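Local coordinates for hypothetical protein Atu2299 (Agrobacterium tumefaciens, PDB 2HLY), which is of unknown function but belongs to the DUF2026 family, which is grouped with the papain-like clan CA peptidases and so may share their fold, at residues Val19-Leu24 / Pro197-Met202; Phe14-Val19 / Asn171-Ser176. All coordinates share one frame; numbering follows the deposited sequence.

Contact 1: residues Val19-Leu24 / Pro197-Met202; sequences VINSLL and PLTGEM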
loop_
_atom_site.group_PDB
_atom_site.type_symbol
_atom_site.label_atom_id
_atom_site.label_comp_id
_atom_site.label_asym_id
_atom_site.label_seq_id
_atom_site.Cartn_x
_atom_site.Cartn_y
_atom_site.Cartn_z
ATOM N N VAL A 19 -3.511 -8.929 4.795
ATOM C CA VAL A 19 -2.343 -9.458 5.501
ATOM C C VAL A 19 -1.536 -8.329 6.138
ATOM O O VAL A 19 -1.213 -8.369 7.325
ATOM C CB VAL A 19 -1.466 -10.316 4.573
ATOM C CG1 VAL A 19 -0.080 -10.570 5.195
ATOM C CG2 VAL A 19 -2.189 -11.623 4.266
ATOM N N ILE A 20 -1.208 -7.316 5.339
ATOM C CA ILE A 20 -0.360 -6.236 5.828
ATOM C C ILE A 20 -1.092 -5.451 6.915
ATOM O O ILE A 20 -0.512 -5.114 7.963
ATOM C CB ILE A 20 0.082 -5.303 4.679
ATOM C CG1 ILE A 20 0.829 -6.104 3.609
ATOM C CG2 ILE A 20 0.905 -4.128 5.243
ATOM C CD1 ILE A 20 1.096 -5.339 2.315
ATOM N N ASN A 21 -2.375 -5.175 6.678
ATOM C CA ASN A 21 -3.173 -4.446 7.663
ATOM C C ASN A 21 -3.215 -5.185 8.993
ATOM O O ASN A 21 -3.128 -4.583 10.068
ATOM C CB ASN A 21 -4.595 -4.265 7.160
ATOM C CG ASN A 21 -5.375 -3.295 8.000
ATOM O OD1 ASN A 21 -4.925 -2.165 8.238
ATOM N ND2 ASN A 21 -6.532 -3.733 8.486
ATOM N N SER A 22 -3.345 -6.501 8.914
ATOM C CA SER A 22 -3.447 -7.332 10.113
ATOM C C SER A 22 -2.165 -7.279 10.946
ATOM O O SER A 22 -2.216 -7.273 12.183
ATOM C CB SER A 22 -3.765 -8.773 9.722
ATOM O OG SER A 22 -4.997 -8.840 9.013
ATOM N N LEU A 23 -1.026 -7.225 10.264
ATOM C CA LEU A 23 0.275 -7.155 10.929
ATOM C C LEU A 23 0.571 -5.759 11.501
ATOM O O LEU A 23 1.299 -5.621 12.503
ATOM C CB LEU A 23 1.377 -7.570 9.945
ATOM C CG LEU A 23 1.404 -9.061 9.610
ATOM C CD1 LEU A 23 2.275 -9.350 8.398
ATOM C CD2 LEU A 23 1.905 -9.851 10.833
ATOM N N LEU A 24 0.002 -4.742 10.889
ATOM C CA LEU A 24 0.263 -3.365 11.265
ATOM C C LEU A 24 -0.621 -2.822 12.328
ATOM O O LEU A 24 -0.304 -1.874 12.942
ATOM C CB LEU A 24 0.008 -2.486 10.106
ATOM C CG LEU A 24 1.152 -2.395 9.179
ATOM C CD1 LEU A 24 2.419 -2.127 9.946
ATOM C CD2 LEU A 24 1.269 -3.594 8.409
ATOM N N PRO A 197 -4.635 -12.125 14.306
ATOM C CA PRO A 197 -5.737 -12.531 13.446
ATOM C C PRO A 197 -5.835 -11.691 12.184
ATOM O O PRO A 197 -5.421 -10.530 12.178
ATOM C CB PRO A 197 -6.964 -12.232 14.308
ATOM C CG PRO A 197 -6.565 -11.065 15.117
ATOM C CD PRO A 197 -5.072 -11.161 15.336
ATOM N N LEU A 198 -6.401 -12.261 11.129
ATOM C CA LEU A 198 -6.734 -11.439 9.968
ATOM C C LEU A 198 -7.823 -10.447 10.353
ATOM O O LEU A 198 -8.785 -10.811 11.039
ATOM C CB LEU A 198 -7.224 -12.320 8.820
ATOM C CG LEU A 198 -6.188 -13.120 8.029
ATOM C CD1 LEU A 198 -6.884 -14.140 7.116
ATOM C CD2 LEU A 198 -5.249 -12.215 7.225
ATOM N N THR A 199 -7.665 -9.190 9.948
ATOM C CA THR A 199 -8.710 -8.186 10.178
ATOM C C THR A 199 -9.948 -8.515 9.319
ATOM O O THR A 199 -9.871 -9.310 8.380
ATOM C CB THR A 199 -8.201 -6.740 9.928
ATOM O OG1 THR A 199 -7.689 -6.642 8.599
ATOM C CG2 THR A 199 -7.083 -6.384 10.928
ATOM N N GLY A 200 -11.087 -7.898 9.637
ATOM C CA GLY A 200 -12.373 -8.413 9.152
ATOM C C GLY A 200 -13.277 -7.548 8.291
ATOM O O GLY A 200 -14.480 -7.782 8.251
ATOM N N GLU A 201 -12.721 -6.564 7.581
ATOM C CA GLU A 201 -13.544 -5.714 6.700
ATOM C C GLU A 201 -13.936 -6.477 5.432
ATOM O O GLU A 201 -13.158 -7.284 4.925
ATOM C CB GLU A 201 -12.799 -4.416 6.335
ATOM C CG GLU A 201 -13.663 -3.317 5.667
ATOM C CD GLU A 201 -12.861 -2.040 5.338
ATOM O OE1 GLU A 201 -11.627 -2.027 5.567
ATOM O OE2 GLU A 201 -13.456 -1.052 4.851
ATOM N N MET A 202 -15.152 -6.233 4.948
ATOM C CA MET A 202 -15.597 -6.724 3.648
ATOM C C MET A 202 -15.071 -5.747 2.612
ATOM O O MET A 202 -15.254 -4.536 2.757
ATOM C CB MET A 202 -17.128 -6.775 3.600
ATOM C CG MET A 202 -17.710 -7.437 2.379
ATOM S SD MET A 202 -19.462 -7.799 2.642
ATOM C CE MET A 202 -19.368 -9.352 3.527
HETATM O O HOH W 1 -4.569 -8.265 13.450
#
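S22 OG takes part in two hydrogen bonds, accepting from the backbone amide of T199 and donating to the carbonyl of R18, a turn earlier in helix 10-24. The accepted bond is short and fairly straight, with T199 N 2.8 Å from S22 OG and an N-H...O angle of 161°. With chi1 near -60°, OG lies beside the backbone N of S22, close enough to the helix to keep the R18 bond while still meeting the incoming loop. Here L198 CA passes 3.3 Å from S22 OG, and S22 CB comes up against the carbonyl O of P197. The side chain of T199 adds a second grip. Its OG1, set between the backbone N and carbonyl carbon of T199, receives the amide of N21, with ND2 3.1 Å from OG1 and the acceptor almost in the amide plane. The two side chains run at about a right angle, and the methyl CG2 of T199 rests 3.6 Å from the same ND2. A water also bridges the two backbones, donating to S22 O at 2.9 Å and to P197 O at 2.7 Å, tying the helix backbone to the end of strand 193-197. The apolar share is small: L198 CD2 approaches V19 CG2 at 4.3 Å, while helix 160-172 offers W172 as a further neighbour of L198. Polar bonds from both the main chain and the side chains, rather than an apolar interface, thus hold the start of the loop after strand 193-197 against helix 10-24, and the buried hydroxyl of S22 has both a donor and an acceptor to satisfy it.

Contact 2: residues Phe14-Val19 / Asn171-Ser176; sequences FRIYRV and NWFRKS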
loop_
_atom_site.group_PDB
_atom_site.type_symbol
_atom_site.label_atom_id
_atom_site.label_comp_id
_atom_site.label_asym_id
_atom_site.label_seq_id
_atom_site.Cartn_x
_atom_site.Cartn_y
_atom_site.Cartn_z
ATOM N N PHE A 14 -6.692 -7.709 -2.488
ATOM C CA PHE A 14 -7.312 -7.569 -1.180
ATOM C C PHE A 14 -6.687 -8.492 -0.131
ATOM O O PHE A 14 -6.552 -8.099 1.019
ATOM C CB PHE A 14 -8.829 -7.752 -1.271
ATOM C CG PHE A 14 -9.547 -6.597 -1.919
ATOM C CD1 PHE A 14 -9.235 -5.275 -1.590
ATOM C CD2 PHE A 14 -10.560 -6.834 -2.860
ATOM C CE1 PHE A 14 -9.929 -4.205 -2.182
ATOM C CE2 PHE A 14 -11.245 -5.770 -3.453
ATOM C CZ PHE A 14 -10.924 -4.461 -3.115
ATOM N N ARG A 15 -6.316 -9.715 -0.517
ATOM C CA ARG A 15 -5.591 -10.612 0.415
ATOM C C ARG A 15 -4.323 -9.928 0.926
ATOM O O ARG A 15 -4.005 -9.982 2.130
ATOM C CB ARG A 15 -5.219 -11.919 -0.281
ATOM C CG ARG A 15 -6.431 -12.828 -0.493
ATOM C CD ARG A 15 -6.001 -14.178 -1.084
ATOM N NE ARG A 15 -7.133 -15.102 -1.082
ATOM C CZ ARG A 15 -7.041 -16.416 -0.868
ATOM N NH1 ARG A 15 -5.861 -16.992 -0.653
ATOM N NH2 ARG A 15 -8.143 -17.151 -0.874
ATOM N N ILE A 16 -3.604 -9.274 0.019
ATOM C CA ILE A 16 -2.336 -8.616 0.381
ATOM C C ILE A 16 -2.596 -7.458 1.343
ATOM O O ILE A 16 -1.959 -7.344 2.396
ATOM C CB ILE A 16 -1.548 -8.148 -0.871
ATOM C CG1 ILE A 16 -1.086 -9.374 -1.671
ATOM C CG2 ILE A 16 -0.350 -7.275 -0.467
ATOM C CD1 ILE A 16 -0.541 -9.056 -3.079
ATOM N N TYR A 17 -3.564 -6.616 0.997
ATOM C CA TYR A 17 -3.957 -5.540 1.894
ATOM C C TYR A 17 -4.319 -6.113 3.268
ATOM O O TYR A 17 -3.841 -5.621 4.294
ATOM C CB TYR A 17 -5.120 -4.691 1.330
ATOM C CG TYR A 17 -5.778 -3.871 2.427
ATOM C CD1 TYR A 17 -5.229 -2.646 2.835
ATOM C CD2 TYR A 17 -6.903 -4.352 3.105
ATOM C CE1 TYR A 17 -5.801 -1.918 3.875
ATOM C CE2 TYR A 17 -7.491 -3.620 4.145
ATOM C CZ TYR A 17 -6.931 -2.417 4.525
ATOM O OH TYR A 17 -7.489 -1.684 5.570
ATOM N N ARG A 18 -5.154 -7.155 3.285
ATOM C CA ARG A 18 -5.618 -7.714 4.566
ATOM C C ARG A 18 -4.454 -8.225 5.421
ATOM O O ARG A 18 -4.407 -7.941 6.621
ATOM C CB ARG A 18 -6.656 -8.804 4.335
ATOM C CG ARG A 18 -7.456 -9.126 5.596
ATOM C CD ARG A 18 -8.462 -10.249 5.342
ATOM N NE ARG A 18 -9.449 -9.936 4.298
ATOM C CZ ARG A 18 -10.560 -9.222 4.481
ATOM N NH1 ARG A 18 -10.851 -8.716 5.680
ATOM N NH2 ARG A 18 -11.389 -9.009 3.457
ATOM N N VAL A 19 -3.511 -8.929 4.795
ATOM C CA VAL A 19 -2.343 -9.458 5.501
ATOM C C VAL A 19 -1.536 -8.329 6.138
ATOM O O VAL A 19 -1.213 -8.369 7.325
ATOM C CB VAL A 19 -1.466 -10.316 4.573
ATOM C CG1 VAL A 19 -0.080 -10.570 5.195
ATOM C CG2 VAL A 19 -2.189 -11.623 4.266
ATOM N N ASN A 171 4.798 -15.196 4.003
ATOM C CA ASN A 171 4.445 -16.580 4.299
ATOM C C ASN A 171 2.960 -16.804 4.597
ATOM O O ASN A 171 2.450 -17.924 4.417
ATOM C CB ASN A 171 5.373 -17.109 5.373
ATOM C CG ASN A 171 6.715 -17.501 4.789
ATOM O OD1 ASN A 171 6.805 -18.455 4.024
ATOM N ND2 ASN A 171 7.748 -16.750 5.113
ATOM N N TRP A 172 2.269 -15.743 5.007
ATOM C CA TRP A 172 0.823 -15.763 5.261
ATOM C C TRP A 172 0.047 -15.716 3.934
ATOM O O TRP A 172 -0.913 -16.472 3.729
ATOM C CB TRP A 172 0.423 -14.552 6.096
ATOM C CG TRP A 172 -0.834 -14.729 6.929
ATOM C CD1 TRP A 172 -1.814 -15.690 6.795
ATOM C CD2 TRP A 172 -1.237 -13.886 8.005
ATOM N NE1 TRP A 172 -2.789 -15.505 7.771
ATOM C CE2 TRP A 172 -2.466 -14.395 8.509
ATOM C CE3 TRP A 172 -0.672 -12.747 8.607
ATOM C CZ2 TRP A 172 -3.128 -13.809 9.596
ATOM C CZ3 TRP A 172 -1.334 -12.157 9.679
ATOM C CH2 TRP A 172 -2.561 -12.689 10.158
ATOM N N PHE A 173 0.449 -14.801 3.051
ATOM C CA PHE A 173 -0.221 -14.638 1.764
ATOM C C PHE A 173 -0.175 -15.909 0.919
ATOM O O PHE A 173 0.880 -16.516 0.791
ATOM C CB PHE A 173 0.405 -13.481 0.972
ATOM C CG PHE A 173 -0.121 -13.381 -0.435
ATOM C CD1 PHE A 173 -1.385 -12.829 -0.677
ATOM C CD2 PHE A 173 0.604 -13.901 -1.505
ATOM C CE1 PHE A 173 -1.882 -12.757 -1.971
ATOM C CE2 PHE A 173 0.111 -13.848 -2.804
ATOM C CZ PHE A 173 -1.143 -13.271 -3.044
ATOM N N ARG A 174 -1.325 -16.279 0.347
ATOM C CA ARG A 174 -1.442 -17.345 -0.657
ATOM C C ARG A 174 -2.357 -16.814 -1.746
ATOM O O ARG A 174 -3.318 -16.092 -1.447
ATOM C CB ARG A 174 -2.066 -18.614 -0.063
ATOM C CG ARG A 174 -1.235 -19.264 1.023
ATOM C CD ARG A 174 -1.958 -20.398 1.725
ATOM N NE ARG A 174 -1.148 -20.776 2.879
ATOM C CZ ARG A 174 -0.321 -21.820 2.920
ATOM N NH1 ARG A 174 0.386 -22.053 4.021
ATOM N NH2 ARG A 174 -0.222 -22.647 1.886
ATOM N N LYS A 175 -2.080 -17.177 -2.993
ATOM C CA LYS A 175 -2.984 -16.763 -4.075
ATOM C C LYS A 175 -4.315 -17.499 -3.946
ATOM O O LYS A 175 -4.364 -18.669 -3.556
ATOM C CB LYS A 175 -2.374 -17.016 -5.450
ATOM C CG LYS A 175 -1.147 -16.183 -5.730
ATOM C CD LYS A 175 -0.546 -16.514 -7.074
ATOM C CE LYS A 175 0.820 -15.892 -7.246
ATOM N NZ LYS A 175 1.375 -16.195 -8.579
ATOM N N SER A 176 -5.401 -16.800 -4.258
ATOM C CA SER A 176 -6.724 -17.419 -4.283
ATOM C C SER A 176 -6.737 -18.598 -5.269
ATOM O O SER A 176 -6.088 -18.534 -6.312
ATOM C CB SER A 176 -7.783 -16.380 -4.677
ATOM O OG SER A 176 -9.086 -16.929 -4.591
HETATM O O HOH W 2 -10.901 -17.174 -2.579
#
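I16 and F173 mark the nearest approach of the backbones, their CA atoms 6.5 Å apart, where helix 10-24 meets the chain just as it leaves helix 160-172; F173 is the first residue to depart from helical angles, and 173-176 runs roughly antiparallel to 14-19. The F173 ring, with CG anti to the backbone N (chi1 172°), reaches across to I16. CD1 of I16 lies over one face and CG1 touches F173 CE1 at 3.5 Å, while CB of R15 sits at the ring's edge. R15 stretches out over the loop. Its NH1 donates to R174 O at 2.8 Å, a bond bent to 147° and arriving from above the carbonyl plane. S176 CA covers one guanidinium face, 3.5 Å above its centre, and K178 O gives NH1 another acceptor. At the other end, V19 lies against the W172 indole, with CG2 over one face, offset toward the rim, and CG1 4.1 Å from W172 CE3. I45 of helix 31-50 touches both I16 and F173, and H49 meets the F173 ring edge-to-face. The arrangement is that of a helix C-terminus whose exit segment runs antiparallel to a neighbouring helix, within the cluster formed by helices 10-24, 31-50 and 160-172.

Contacts 1 and 2 lie on successive turns of helix 10-24, their centres about 9 Å apart, and share V19, which meets L198 in one and W172 in the other. R18 joins them directly: its NH1 probably donates to E201 O at 2.8 Å and to T199 O at 2.9 Å, so a side chain of segment 14-19 probably helps hold the loop of contact 1. The two partner segments also pack together, with L198 CG 3.5 Å from W172 CZ2. Helix 10-24 thus packs against 171-176 and 197-202, two later segments that touch each other. Neither contact includes a bound ligand.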